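Local coordinates for protein acylneuraminate lyase (Mycoplasma synoviae, PDB 4N4P) that belongs to the dihydrodipicolinate synthetase family of TIM-barrel enzymes, in an assembly holding four protein chains, at residues F11-T16 with G206-T211; A105-T110 with L137-P142; G169-F174 with F190-A195. One frame throughout, in Å; residues are numbered along the deposited sequence.

Overall arrangement
All three contacts belong to one parallel eight-stranded barrel. Contact 1 pairs strands 9-12 and 206-209, the first and last along the barrel, so everything in contacts 2 and 3 lies between its two segments in sequence. Contact 2 comes next, joining neighbouring strands 105-108 and 136-139, and contact 3 follows, joining mostly loop segments after strands 163-168 and 187-190. Their centres form a nearly equilateral triangle, about 14 to 15 Å on a side. Contact 3 touches both others: Asp193 reaches Thr211 of contact 1, and Ala170 packs on Tyr140 of contact 2. All three reach the C-terminal ends of the strands, the end at which TIM barrels place their active sites.

Contact 1 (F11-T16 with G206-T211); sequences FPAMVT and GFIGST
Phe11 and Ile208 stand side by side on the same face of two parallel strands, the face turned into the barrel. They meet at their stems, with CB of Phe11 3.8 Å from CG1 of Ile208. In both residues the first torsion (-73° in Phe11) sets the leading carbon anti to the carbonyl carbon, so both chains rise from the sheet leaning toward the backbone N. The Phe11 ring presents an edge to Phe207 O, while Ile208 CG1 approaches it obliquely. The other branch of the isoleucine touches a backbone oxygen, its CG2 lying 3.6 Å from Phe11 O. Such large apolar groups suit a position where both residues also touch Met189 of strand 187-190, the neighbour of 206-209, and fill the interior.

The backbones beneath are laced by three bonds. Phe11 N meets Phe207 O at 2.8 Å, and Phe11 O takes the N-H of Gly209 at 3.1 Å. The pairing continues one residue past the strand, where Ala13 N reaches Gly209 O at 3.0 Å. Pro12 points to the opposite face, and Gly209, its partner in register, has no side chain there. The proline ring packs outward on Leu36 of helix 26-39, and Pro12 CA lies 3.3 Å from Gly209 O in a CA-H...O contact. Ala13 follows, its CB 4.4 Å from Ile208 CG2; a methyl is small enough to lie against the Gly209-Ser210 backbone. Strand 9-12 also bonds through Pro12 to Tyr46 of strand 44-47. Pairing of the first strand with the eighth, with the second on its other edge, is the closure of a TIM barrel.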
loop_
_atom_site.group_PDB
_atom_site.type_symbol
_atom_site.label_atom_id
_atom_site.label_comp_id
_atom_site.label_asym_id
_atom_site.label_seq_id
_atom_site.Cartn_x
_atom_site.Cartn_y
_atom_site.Cartn_z
ATOM N N PHE A 11 24.466 -1.240 19.545
ATOM C CA PHE A 11 25.277 -1.804 18.460
ATOM C C PHE A 11 25.123 -0.923 17.209
ATOM O O PHE A 11 24.220 -1.166 16.414
ATOM C CB PHE A 11 24.765 -3.197 18.111
ATOM C CG PHE A 11 25.094 -4.250 19.139
ATOM C CD1 PHE A 11 24.568 -4.181 20.422
ATOM C CD2 PHE A 11 25.939 -5.294 18.816
ATOM C CE1 PHE A 11 24.882 -5.148 21.382
ATOM C CE2 PHE A 11 26.248 -6.298 19.755
ATOM C CZ PHE A 11 25.750 -6.208 21.034
ATOM N N PRO A 12 26.013 0.060 17.008
ATOM C CA PRO A 12 25.989 0.792 15.741
ATOM C C PRO A 12 26.133 -0.174 14.565
ATOM O O PRO A 12 26.926 -1.150 14.611
ATOM C CB PRO A 12 27.237 1.696 15.818
ATOM C CG PRO A 12 28.123 1.024 16.891
ATOM C CD PRO A 12 27.137 0.487 17.870
ATOM N N ALA A 13 25.353 0.082 13.527
ATOM C CA ALA A 13 25.525 -0.599 12.250
ATOM C C ALA A 13 26.650 0.121 11.512
ATOM O O ALA A 13 26.453 1.176 10.890
ATOM C CB ALA A 13 24.230 -0.580 11.450
ATOM N N MET A 14 27.841 -0.434 11.639
ATOM C CA MET A 14 29.073 0.253 11.259
ATOM C C MET A 14 29.113 0.612 9.786
ATOM O O MET A 14 28.783 -0.206 8.963
ATOM C CB MET A 14 30.274 -0.646 11.549
ATOM C CG MET A 14 31.585 0.147 11.579
ATOM S SD MET A 14 32.981 -0.954 11.761
ATOM C CE MET A 14 33.212 -1.530 10.093
ATOM N N VAL A 15 29.531 1.839 9.492
ATOM C CA VAL A 15 29.819 2.252 8.119
ATOM C C VAL A 15 31.108 1.568 7.648
ATOM O O VAL A 15 31.991 1.267 8.456
ATOM C CB VAL A 15 29.923 3.794 7.998
ATOM C CG1 VAL A 15 28.568 4.416 8.336
ATOM C CG2 VAL A 15 31.033 4.369 8.922
ATOM N N THR A 16 31.210 1.343 6.347
ATOM C CA THR A 16 32.438 0.790 5.755
ATOM C C THR A 16 33.254 1.883 5.028
ATOM O O THR A 16 32.813 2.392 4.014
ATOM C CB THR A 16 32.122 -0.411 4.800
ATOM O OG1 THR A 16 31.316 -1.379 5.491
ATOM C CG2 THR A 16 33.430 -1.089 4.345
ATOM N N GLY A 206 18.632 -4.843 23.477
ATOM C CA GLY A 206 19.743 -4.669 22.550
ATOM C C GLY A 206 19.215 -3.960 21.312
ATOM O O GLY A 206 18.102 -4.265 20.836
ATOM N N PHE A 207 19.997 -3.014 20.820
ATOM C CA PHE A 207 19.575 -2.126 19.732
ATOM C C PHE A 207 20.633 -2.051 18.657
ATOM O O PHE A 207 21.790 -1.725 18.927
ATOM C CB PHE A 207 19.245 -0.744 20.285
ATOM C CG PHE A 207 18.207 -0.801 21.348
ATOM C CD1 PHE A 207 18.559 -1.041 22.674
ATOM C CD2 PHE A 207 16.859 -0.718 20.999
ATOM C CE1 PHE A 207 17.562 -1.175 23.646
ATOM C CE2 PHE A 207 15.863 -0.828 21.965
ATOM C CZ PHE A 207 16.209 -1.065 23.283
ATOM N N ILE A 208 20.231 -2.340 17.422
ATOM C CA ILE A 208 21.156 -2.193 16.307
ATOM C C ILE A 208 20.672 -1.017 15.464
ATOM O O ILE A 208 19.495 -0.940 15.128
ATOM C CB ILE A 208 21.235 -3.447 15.432
ATOM C CG1 ILE A 208 21.789 -4.641 16.243
ATOM C CG2 ILE A 208 22.115 -3.190 14.234
ATOM C CD1 ILE A 208 21.589 -5.982 15.556
ATOM N N GLY A 209 21.558 -0.102 15.127
ATOM C CA GLY A 209 21.091 1.034 14.322
ATOM C C GLY A 209 22.188 1.895 13.751
ATOM O O GLY A 209 23.251 2.031 14.335
ATOM N N SER A 210 21.895 2.470 12.585
ATOM C CA SER A 210 22.835 3.340 11.893
ATOM C C SER A 210 23.148 4.577 12.740
ATOM O O SER A 210 24.273 5.076 12.732
ATOM C CB SER A 210 22.208 3.793 10.566
ATOM O OG SER A 210 21.003 4.532 10.796
ATOM N N THR A 211 22.142 5.091 13.446
ATOM C CA THR A 211 22.295 6.410 14.094
ATOM C C THR A 211 23.183 6.364 15.344
ATOM O O THR A 211 23.670 7.400 15.800
ATOM C CB THR A 211 20.929 7.079 14.433
ATOM O OG1 THR A 211 20.280 6.332 15.464
ATOM C CG2 THR A 211 20.026 7.146 13.194
#

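Contact 2 (A105-T110 with L137-P142); sequences AISAIT and LIYYLP
The β-α-β unit made by strand 105-108, helix 118-131 and strand 136-139 brings its two strands together here, with axes 17° from parallel. Leu137 N gives a bond of 2.8 Å to Ile106 O; the return bond from Ala108 N to Leu137 O is weak, and beyond it the strands part and side chains carry the contact. CG2 of Ile109 sits over the Tyr139 ring, 3.8 Å from its centroid and 15° off the normal: chi1 of 55° sends CG1 between the backbone N and the carbonyl carbon, leaving CG2 anti to the carbonyl carbon and above the ring. Ser107 OG lies at the ring edge, in plane, 3.8 Å from CE2. A tyrosine suits the place: its face accepts the isoleucine while its hydroxyl bonds to Tyr46 and Lys167 inside the barrel; Ser107 OG also bonds to Tyr46. Farther out, Thr110 has a polar and an apolar branch, and both are used. Its OG1 holds two waters, which donate to Tyr139 O and Tyr140 O, and its methyl CG2 presses closely on Leu141 CD1 at 3.4 Å. Adjacent parallel strands joined by a helix are the repeating β-α-β crossover of a TIM barrel, met here at their C-terminal ends.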
loop_
_atom_site.group_PDB
_atom_site.type_symbol
_atom_site.label_atom_id
_atom_site.label_comp_id
_atom_site.label_asym_id
_atom_site.label_seq_id
_atom_site.Cartn_x
_atom_site.Cartn_y
_atom_site.Cartn_z
ATOM N N ALA A 105 28.010 -13.325 16.959
ATOM C CA ALA A 105 26.877 -13.799 16.181
ATOM C C ALA A 105 27.041 -13.372 14.722
ATOM O O ALA A 105 27.855 -12.500 14.390
ATOM C CB ALA A 105 25.534 -13.250 16.719
ATOM N N ILE A 106 26.210 -13.957 13.884
ATOM C CA ILE A 106 26.068 -13.520 12.507
ATOM C C ILE A 106 24.606 -13.215 12.286
ATOM O O ILE A 106 23.747 -13.599 13.099
ATOM C CB ILE A 106 26.540 -14.593 11.471
ATOM C CG1 ILE A 106 25.842 -15.941 11.737
ATOM C CG2 ILE A 106 28.070 -14.723 11.476
ATOM C CD1 ILE A 106 26.140 -17.034 10.720
ATOM N N SER A 107 24.316 -12.494 11.202
ATOM C CA SER A 107 22.944 -12.285 10.803
ATOM C C SER A 107 22.931 -12.435 9.294
ATOM O O SER A 107 23.985 -12.377 8.655
ATOM C CB SER A 107 22.445 -10.886 11.221
ATOM O OG SER A 107 23.103 -9.903 10.434
ATOM N N ALA A 108 21.745 -12.607 8.717
ATOM C CA ALA A 108 21.636 -12.669 7.257
ATOM C C ALA A 108 20.329 -12.038 6.850
ATOM O O ALA A 108 19.257 -12.439 7.321
ATOM C CB ALA A 108 21.699 -14.101 6.763
ATOM N N ILE A 109 20.411 -11.038 5.983
ATOM C CA ILE A 109 19.208 -10.453 5.422
ATOM C C ILE A 109 18.324 -11.492 4.710
ATOM O O ILE A 109 18.813 -12.497 4.196
ATOM C CB ILE A 109 19.553 -9.312 4.453
ATOM C CG1 ILE A 109 20.512 -9.829 3.367
ATOM C CG2 ILE A 109 20.247 -8.181 5.214
ATOM C CD1 ILE A 109 20.235 -9.180 2.071
ATOM N N THR A 110 17.029 -11.218 4.659
ATOM C CA THR A 110 16.096 -11.936 3.803
ATOM C C THR A 110 16.592 -11.909 2.349
ATOM O O THR A 110 16.994 -10.851 1.871
ATOM C CB THR A 110 14.718 -11.206 3.824
ATOM O OG1 THR A 110 14.337 -10.925 5.181
ATOM C CG2 THR A 110 13.636 -12.035 3.154
ATOM N N LEU A 137 21.204 -14.433 13.874
ATOM C CA LEU A 137 20.038 -13.567 13.978
ATOM C C LEU A 137 19.416 -13.447 12.601
ATOM O O LEU A 137 20.065 -12.935 11.685
ATOM C CB LEU A 137 20.458 -12.161 14.474
ATOM C CG LEU A 137 20.944 -12.199 15.924
ATOM C CD1 LEU A 137 21.761 -10.895 16.247
ATOM C CD2 LEU A 137 19.757 -12.425 16.855
ATOM N N ILE A 138 18.185 -13.931 12.434
ATOM C CA ILE A 138 17.514 -13.792 11.160
ATOM C C ILE A 138 16.909 -12.388 11.050
ATOM O O ILE A 138 16.769 -11.676 12.049
ATOM C CB ILE A 138 16.463 -14.895 10.936
ATOM C CG1 ILE A 138 15.361 -14.835 11.994
ATOM C CG2 ILE A 138 17.129 -16.283 10.953
ATOM C CD1 ILE A 138 14.230 -15.802 11.737
ATOM N N TYR A 139 16.620 -11.950 9.839
ATOM C CA TYR A 139 15.988 -10.660 9.668
ATOM C C TYR A 139 14.496 -10.864 9.731
ATOM O O TYR A 139 13.990 -11.825 9.178
ATOM C CB TYR A 139 16.376 -10.043 8.334
ATOM C CG TYR A 139 17.522 -9.076 8.466
ATOM C CD1 TYR A 139 17.350 -7.725 8.167
ATOM C CD2 TYR A 139 18.770 -9.503 8.911
ATOM C CE1 TYR A 139 18.406 -6.816 8.284
ATOM C CE2 TYR A 139 19.809 -8.633 9.030
ATOM C CZ TYR A 139 19.629 -7.275 8.709
ATOM O OH TYR A 139 20.668 -6.389 8.863
ATOM N N TYR A 140 13.803 -9.970 10.429
ATOM C CA TYR A 140 12.370 -10.053 10.455
ATOM C C TYR A 140 11.780 -9.863 9.059
ATOM O O TYR A 140 12.229 -9.015 8.275
ATOM C CB TYR A 140 11.760 -9.082 11.447
ATOM C CG TYR A 140 10.251 -9.092 11.386
ATOM C CD1 TYR A 140 9.514 -10.217 11.774
ATOM C CD2 TYR A 140 9.565 -7.984 10.907
ATOM C CE1 TYR A 140 8.090 -10.213 11.696
ATOM C CE2 TYR A 140 8.190 -7.976 10.830
ATOM C CZ TYR A 140 7.457 -9.075 11.219
ATOM O OH TYR A 140 6.084 -8.962 11.130
ATOM N N LEU A 141 10.770 -10.689 8.793
ATOM C CA LEU A 141 10.123 -10.847 7.501
ATOM C C LEU A 141 8.634 -10.566 7.737
ATOM O O LEU A 141 7.954 -11.393 8.374
ATOM C CB LEU A 141 10.322 -12.295 7.010
ATOM C CG LEU A 141 9.750 -12.702 5.646
ATOM C CD1 LEU A 141 10.478 -12.000 4.501
ATOM C CD2 LEU A 141 9.786 -14.210 5.472
ATOM N N PRO A 142 8.141 -9.392 7.272
ATOM C CA PRO A 142 6.731 -8.991 7.446
ATOM C C PRO A 142 5.777 -9.947 6.740
ATOM O O PRO A 142 6.041 -10.355 5.599
ATOM C CB PRO A 142 6.669 -7.602 6.789
ATOM C CG PRO A 142 8.100 -7.090 6.823
ATOM C CD PRO A 142 8.962 -8.319 6.675
HETATM O O HOH W 1 14.390 -13.046 6.695
HETATM O O HOH W 2 12.754 -8.973 5.865
#

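Contact 3 (G169-F174 with F190-A195); sequences GATDLF and FAWDEA
Thr171 and Trp192 make the aromatic contact. The threonine methyl CG2 lies over the centre of the six-membered ring, 3.7 Å from its centroid and 14° off the normal, a CH-pi contact. Ala195 CB covers the opposite face, toward the rim, so the indole is sandwiched between two small groups. With CG of Trp192 anti to its backbone N (chi1 -179°), the indole extends toward the 169-174 segment.

Leucine supplies the aliphatic contacts. Leu173 CD2 meets the edge of the Phe190 ring at CZ, 3.6 Å away, and Leu173 CG lies at the indole edge; a branched chain can serve both rings at about right angles, while CD1 reaches Ala195 CB at 4.2 Å. Gly169 CA packs on Ala191 CB at 3.9 Å. The two segments are mostly loop, following successive strands of the TIM barrel, 163-168 and 187-190, and leading into helices 173-182 and 196-201.

Polar bonds are local to each side, one of them reaching Ala175 just beyond. Trp192 NE1 donates to Glu194 OE1 at 2.9 Å, on the anti side of the carboxylate, which, with the groups on both faces, restrains the indole's rotation. Asp172 is the N-cap of helix 173-182, its OD1 accepting from Ala175 N and weakly from Phe174 N. Phe174 of the third subunit packs on Trp192 and Glu194, and Leu173 meets its counterpart there.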
loop_
_atom_site.group_PDB
_atom_site.type_symbol
_atom_site.label_atom_id
_atom_site.label_comp_id
_atom_site.label_asym_id
_atom_site.label_seq_id
_atom_site.Cartn_x
_atom_site.Cartn_y
_atom_site.Cartn_z
ATOM N N GLY A 169 13.679 -4.990 12.384
ATOM C CA GLY A 169 13.798 -3.631 11.851
ATOM C C GLY A 169 12.506 -3.001 11.344
ATOM O O GLY A 169 12.528 -1.874 10.813
ATOM N N ALA A 170 11.376 -3.667 11.513
ATOM C CA ALA A 170 10.133 -3.109 10.986
ATOM C C ALA A 170 9.554 -1.977 11.844
ATOM O O ALA A 170 9.873 -1.844 13.030
ATOM C CB ALA A 170 9.092 -4.211 10.769
ATOM N N THR A 171 8.702 -1.159 11.232
ATOM C CA THR A 171 7.987 -0.103 11.968
ATOM C C THR A 171 6.721 -0.600 12.696
ATOM O O THR A 171 5.996 0.171 13.351
ATOM C CB THR A 171 7.662 1.084 11.044
ATOM O OG1 THR A 171 6.890 0.615 9.925
ATOM C CG2 THR A 171 8.952 1.673 10.545
ATOM N N ASP A 172 6.485 -1.901 12.621
ATOM C CA ASP A 172 5.275 -2.474 13.155
ATOM C C ASP A 172 5.566 -2.900 14.604
ATOM O O ASP A 172 6.153 -3.962 14.846
ATOM C CB ASP A 172 4.872 -3.654 12.276
ATOM C CG ASP A 172 3.622 -4.345 12.756
ATOM O OD1 ASP A 172 3.138 -4.023 13.860
ATOM O OD2 ASP A 172 3.118 -5.205 12.022
ATOM N N LEU A 173 5.171 -2.068 15.566
ATOM C CA LEU A 173 5.430 -2.397 16.964
ATOM C C LEU A 173 4.450 -3.415 17.546
ATOM O O LEU A 173 4.738 -4.002 18.585
ATOM C CB LEU A 173 5.516 -1.157 17.832
ATOM C CG LEU A 173 6.655 -0.208 17.377
ATOM C CD1 LEU A 173 6.808 0.896 18.351
ATOM C CD2 LEU A 173 7.982 -0.913 17.220
ATOM N N PHE A 174 3.339 -3.657 16.856
ATOM C CA PHE A 174 2.403 -4.702 17.281
ATOM C C PHE A 174 3.025 -6.068 16.969
ATOM O O PHE A 174 3.085 -6.929 17.833
ATOM C CB PHE A 174 1.024 -4.524 16.615
ATOM C CG PHE A 174 -0.013 -5.501 17.083
ATOM C CD1 PHE A 174 -0.094 -5.876 18.415
ATOM C CD2 PHE A 174 -0.930 -6.044 16.189
ATOM C CE1 PHE A 174 -1.062 -6.767 18.852
ATOM C CE2 PHE A 174 -1.927 -6.956 16.629
ATOM C CZ PHE A 174 -1.972 -7.317 17.957
ATOM N N PHE A 190 16.588 -4.885 18.568
ATOM C CA PHE A 190 15.619 -3.905 18.058
ATOM C C PHE A 190 16.329 -2.889 17.130
ATOM O O PHE A 190 17.272 -2.220 17.542
ATOM C CB PHE A 190 14.919 -3.219 19.227
ATOM C CG PHE A 190 13.716 -2.434 18.828
ATOM C CD1 PHE A 190 12.487 -3.070 18.631
ATOM C CD2 PHE A 190 13.809 -1.062 18.618
ATOM C CE1 PHE A 190 11.365 -2.341 18.236
ATOM C CE2 PHE A 190 12.688 -0.312 18.246
ATOM C CZ PHE A 190 11.469 -0.945 18.048
ATOM N N ALA A 191 15.876 -2.791 15.883
ATOM C CA ALA A 191 16.623 -2.064 14.862
ATOM C C ALA A 191 15.833 -0.900 14.262
ATOM O O ALA A 191 16.053 -0.512 13.117
ATOM C CB ALA A 191 17.135 -3.011 13.775
ATOM N N TRP A 192 14.941 -0.309 15.038
ATOM C CA TRP A 192 14.263 0.905 14.575
ATOM C C TRP A 192 14.588 2.052 15.537
ATOM O O TRP A 192 13.970 2.200 16.580
ATOM C CB TRP A 192 12.754 0.681 14.383
ATOM C CG TRP A 192 12.022 1.927 13.866
ATOM C CD1 TRP A 192 12.545 2.944 13.122
ATOM C CD2 TRP A 192 10.642 2.249 14.071
ATOM N NE1 TRP A 192 11.562 3.898 12.843
ATOM C CE2 TRP A 192 10.387 3.483 13.403
ATOM C CE3 TRP A 192 9.592 1.612 14.733
ATOM C CZ2 TRP A 192 9.129 4.080 13.396
ATOM C CZ3 TRP A 192 8.339 2.219 14.735
ATOM C CH2 TRP A 192 8.125 3.440 14.074
ATOM N N ASP A 193 15.621 2.822 15.167
ATOM C CA ASP A 193 16.236 3.803 16.046
ATOM C C ASP A 193 15.214 4.803 16.586
ATOM O O ASP A 193 15.272 5.209 17.762
ATOM C CB ASP A 193 17.332 4.594 15.289
ATOM C CG ASP A 193 18.372 3.689 14.611
ATOM O OD1 ASP A 193 17.993 2.614 14.128
ATOM O OD2 ASP A 193 19.563 4.072 14.546
ATOM N N GLU A 194 14.285 5.209 15.724
ATOM C CA GLU A 194 13.291 6.212 16.134
ATOM C C GLU A 194 12.265 5.703 17.160
ATOM O O GLU A 194 11.410 6.452 17.631
ATOM C CB GLU A 194 12.572 6.740 14.903
ATOM C CG GLU A 194 13.510 7.440 13.942
ATOM C CD GLU A 194 12.942 7.534 12.520
ATOM O OE1 GLU A 194 12.130 6.654 12.117
ATOM O OE2 GLU A 194 13.306 8.507 11.815
ATOM N N ALA A 195 12.350 4.430 17.505
ATOM C CA ALA A 195 11.375 3.866 18.431
ATOM C C ALA A 195 12.046 3.169 19.585
ATOM O O ALA A 195 11.464 2.261 20.197
ATOM C CB ALA A 195 10.448 2.913 17.696
#